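Local coordinates for protein malonyl CoA-ACP transacylase (Xanthomonas oryzae pv. oryzae, PDB 3K89) that probably catalyses transfer of the malonyl group from malonyl-CoA to holo-acyl carrier protein, supplying malonyl-ACP for fatty acid synthesis, at residues A[133-138]-A[176-181]; A[150-155]-A[182-187]. All coordinates share one frame; numbering follows the deposited sequence.

Interaction 1 (A[133-138]-A[176-181])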
# COMPACT_ATOMS: atom_id res chain seq x y z
N ALA A 133 2.61 -9.99 14.74
CA ALA A 133 1.79 -10.79 13.85
C ALA A 133 0.70 -9.93 13.27
O ALA A 133 0.35 -8.89 13.84
CB ALA A 133 1.19 -12.04 14.59
N MET A 134 0.21 -10.36 12.11
CA MET A 134 -0.99 -9.80 11.49
C MET A 134 -1.91 -10.91 11.06
O MET A 134 -1.44 -11.99 10.70
CB MET A 134 -0.62 -8.98 10.26
CG MET A 134 0.43 -7.93 10.53
SD MET A 134 -0.25 -6.43 11.24
CE MET A 134 -1.00 -5.53 9.86
N ALA A 135 -3.22 -10.66 11.07
CA ALA A 135 -4.19 -11.64 10.63
C ALA A 135 -5.35 -11.00 9.89
O ALA A 135 -5.86 -9.96 10.29
CB ALA A 135 -4.73 -12.46 11.83
N ALA A 136 -5.78 -11.64 8.81
CA ALA A 136 -6.95 -11.16 8.10
C ALA A 136 -8.18 -11.86 8.67
O ALA A 136 -8.16 -13.07 8.92
CB ALA A 136 -6.82 -11.44 6.61
N VAL A 137 -9.23 -11.07 8.89
CA VAL A 137 -10.50 -11.60 9.40
C VAL A 137 -11.52 -11.28 8.32
O VAL A 137 -11.74 -10.10 7.97
CB VAL A 137 -10.90 -10.98 10.75
CG1 VAL A 137 -12.20 -11.58 11.28
CG2 VAL A 137 -9.79 -11.15 11.77
N LEU A 138 -12.14 -12.34 7.79
CA LEU A 138 -12.99 -12.24 6.62
C LEU A 138 -14.45 -12.52 6.97
O LEU A 138 -14.74 -13.46 7.72
CB LEU A 138 -12.53 -13.21 5.52
CG LEU A 138 -11.09 -13.18 4.98
CD1 LEU A 138 -10.65 -11.77 4.60
CD2 LEU A 138 -10.09 -13.79 5.96
N ALA A 176 1.20 -12.88 20.54
CA ALA A 176 0.36 -13.60 21.52
C ALA A 176 -1.03 -13.00 21.57
O ALA A 176 -2.01 -13.71 21.69
CB ALA A 176 1.00 -13.56 22.90
N ALA A 177 -1.10 -11.67 21.43
CA ALA A 177 -2.38 -10.98 21.48
C ALA A 177 -3.23 -11.20 20.22
O ALA A 177 -4.45 -11.32 20.32
CB ALA A 177 -2.17 -9.48 21.75
N VAL A 178 -2.58 -11.25 19.05
CA VAL A 178 -3.27 -11.59 17.82
C VAL A 178 -3.82 -13.02 17.95
O VAL A 178 -4.98 -13.28 17.62
CB VAL A 178 -2.34 -11.41 16.57
CG1 VAL A 178 -2.99 -11.95 15.31
CG2 VAL A 178 -1.99 -9.93 16.40
N ASP A 179 -3.01 -13.92 18.49
CA ASP A 179 -3.47 -15.31 18.67
C ASP A 179 -4.64 -15.38 19.64
O ASP A 179 -5.60 -16.12 19.39
CB ASP A 179 -2.32 -16.24 19.07
CG ASP A 179 -1.48 -16.69 17.89
OD1 ASP A 179 -1.92 -16.55 16.73
OD2 ASP A 179 -0.36 -17.19 18.13
N ARG A 180 -4.59 -14.62 20.74
CA ARG A 180 -5.74 -14.54 21.65
C ARG A 180 -6.99 -14.00 20.95
O ARG A 180 -8.09 -14.55 21.13
CB ARG A 180 -5.43 -13.74 22.91
CG ARG A 180 -4.45 -14.41 23.88
CD ARG A 180 -4.39 -13.65 25.19
NE ARG A 180 -3.99 -12.24 25.07
CZ ARG A 180 -2.73 -11.81 25.14
NH1 ARG A 180 -1.73 -12.68 25.29
NH2 ARG A 180 -2.47 -10.51 25.04
N ALA A 181 -6.84 -12.96 20.13
CA ALA A 181 -7.98 -12.44 19.37
C ALA A 181 -8.57 -13.49 18.44
O ALA A 181 -9.79 -13.61 18.33
CB ALA A 181 -7.58 -11.17 18.60

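Interaction 2 (A[150-155]-A[182-187])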
# COMPACT_ATOMS: atom_id res chain seq x y z
N ALA A 150 -10.19 -5.54 21.82
CA ALA A 150 -10.12 -4.91 23.13
C ALA A 150 -10.09 -5.98 24.23
O ALA A 150 -9.32 -5.86 25.20
CB ALA A 150 -11.32 -3.98 23.32
N GLU A 151 -10.89 -7.02 24.05
CA GLU A 151 -10.98 -8.10 25.04
C GLU A 151 -9.73 -8.97 25.11
O GLU A 151 -9.38 -9.47 26.19
CB GLU A 151 -12.18 -8.98 24.75
CG GLU A 151 -13.50 -8.26 25.00
CD GLU A 151 -14.71 -9.15 24.79
OE1 GLU A 151 -14.54 -10.32 24.37
OE2 GLU A 151 -15.83 -8.66 25.05
N ALA A 152 -9.08 -9.15 23.96
CA ALA A 152 -7.87 -9.99 23.85
C ALA A 152 -6.57 -9.32 24.29
O ALA A 152 -5.60 -9.99 24.64
CB ALA A 152 -7.73 -10.50 22.42
N ALA A 153 -6.52 -7.99 24.24
CA ALA A 153 -5.26 -7.26 24.42
C ALA A 153 -4.47 -7.56 25.71
O ALA A 153 -3.25 -7.79 25.66
CB ALA A 153 -5.48 -5.74 24.26
N GLY A 154 -5.17 -7.57 26.85
CA GLY A 154 -4.49 -7.65 28.14
C GLY A 154 -3.48 -6.52 28.27
O GLY A 154 -3.84 -5.34 28.11
N SER A 155 -2.24 -6.89 28.53
CA SER A 155 -1.12 -5.96 28.69
C SER A 155 -0.33 -5.80 27.39
O SER A 155 0.72 -5.15 27.38
CB SER A 155 -0.17 -6.44 29.78
OG SER A 155 -0.82 -6.40 31.04
N LEU A 182 -7.70 -14.25 17.78
CA LEU A 182 -8.13 -15.32 16.90
C LEU A 182 -8.92 -16.40 17.66
O LEU A 182 -9.94 -16.86 17.16
CB LEU A 182 -6.93 -15.93 16.16
CG LEU A 182 -6.24 -15.03 15.13
CD1 LEU A 182 -5.02 -15.74 14.51
CD2 LEU A 182 -7.19 -14.56 14.05
N ALA A 183 -8.45 -16.76 18.86
CA ALA A 183 -9.16 -17.69 19.75
C ALA A 183 -10.56 -17.19 20.11
O ALA A 183 -11.54 -17.95 20.03
CB ALA A 183 -8.36 -17.96 21.02
N LEU A 184 -10.67 -15.91 20.48
CA LEU A 184 -11.96 -15.32 20.85
C LEU A 184 -12.92 -15.25 19.67
O LEU A 184 -14.14 -15.48 19.82
CB LEU A 184 -11.77 -13.94 21.50
CG LEU A 184 -11.03 -13.85 22.83
CD1 LEU A 184 -11.00 -12.42 23.34
CD2 LEU A 184 -11.64 -14.78 23.89
N LEU A 185 -12.39 -14.95 18.48
CA LEU A 185 -13.18 -14.97 17.26
C LEU A 185 -13.72 -16.37 16.98
O LEU A 185 -14.89 -16.52 16.61
CB LEU A 185 -12.37 -14.44 16.07
CG LEU A 185 -12.24 -12.92 15.98
CD1 LEU A 185 -11.07 -12.56 15.07
CD2 LEU A 185 -13.52 -12.24 15.49
N ALA A 186 -12.86 -17.37 17.18
CA ALA A 186 -13.22 -18.77 16.98
C ALA A 186 -14.32 -19.24 17.94
O ALA A 186 -15.21 -20.00 17.54
CB ALA A 186 -11.99 -19.66 17.10
N GLU A 187 -14.27 -18.78 19.19
CA GLU A 187 -15.29 -19.16 20.18
C GLU A 187 -16.58 -18.37 19.98
O GLU A 187 -17.62 -18.70 20.55
CB GLU A 187 -14.77 -19.01 21.62
CG GLU A 187 -15.17 -20.18 22.56
CD GLU A 187 -14.13 -21.32 22.61
OE1 GLU A 187 -12.91 -21.05 22.47
OE2 GLU A 187 -14.52 -22.50 22.82

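Interaction 1 (A[133-138]-A[176-181])
Strand segment 133-138 and helix segment 176-181 run in roughly the same direction and come closest near their N-terminal ends, where the CA atoms of Ala133 and Val178 are 6.5 Å apart. Val178 carries the helix side of the contact almost alone, set against two alanines that share one face of the strand. Its CB faces the methyl of Ala133, with 4.1 Å between Val178 CB and Ala133 CB. The two branches then part. With CG1 anti to the backbone N (chi1 172°), this methyl reaches along the strand to the next inward-facing side chain, and Val178 CG1 rests 3.9 Å from Ala135 CB. The other branch turns to the strand backbone, bringing Val178 CG2 to 3.6 Å from Ala133 O, an apolar approach to a carbonyl rather than a hydrogen bond. Small side chains on the strand let the helix lie close. The topology of this region, strand 132-138, helix 142-152, strands 158-165 and 168-172, helix 175-187, strand 193-195, is that of the ferredoxin-like small subdomain of malonyl transacylases, and the contact lays its second helix on the sheet. Strand 132-138 is interior to that sheet, Ala135 pairing with Ile171 on one edge and Ala136 with Val194 on the other. Further along the same helix, Leu182 touches Ala135, while Val158 also touches Val178. Met134 points to the other face of the sheet, against Ala161, Val170 and Val198. The side chain of Val178 lies about 12 Å from that of His203, a predicted active-site residue.

Interaction 2 (A[150-155]-A[182-187])
Ala152 O, the carbonyl oxygen of a residue whose methyl packs on Leu184, accepts a hydrogen bond from Arg180 NE. Arg180 sits one turn before Leu184 on helix 175-187, and its NH2 adds a weak hydrogen bond to Ala153 O, so the guanidinium is held against two successive carbonyls, those of Ala152 and Ala153. Leu184 makes the apolar half of the join with a single methyl. Its CD1 continues the side chain in an extended line from CA (chi2 -178°) and ends over the backbone between Glu151 and Ala152. There Leu184 CD1 is 3.8 Å from Ala152 N, and both Glu151 CB and Ala152 CB lie 3.9 Å from it. Just beyond, Gly154 leaves helical geometry with a positive phi of 56°, and the chain turns toward strand 158-165. Both helices cover the same face of the ferredoxin-like sheet; Val148 touches Leu184 and Leu185, and Val158 of strand 158-165 touches Ala152. The carboxylate of Glu151 forms a long, weak ion pair with Arg188. Between the two segments no hydrogen bond forms, so directional bonding comes from Arg180, one turn earlier on the helix, whereas the leucine methyl contributes van der Waals contact alone.

Helix 175-187 serves both contacts, its first half in interaction 1 and its second in interaction 2, whose centres are 8 Å apart. Interaction 1 joins it to the sheet and is wholly buried; interaction 2 joins it to helix 142-152 nearer the surface, with one buried, one partly exposed and one exposed residue touching. Both are apolar across their own segments, but interaction 2 has a polar bond beside it, made by Arg180 from a segment of interaction 1. The interior is bridged too: Val137 CG2 meets Leu185 CD1 at 3.8 Å. Along the chain the segments alternate, because strand 132-138 and helix 142-152 both precede the helix on which the two contacts meet.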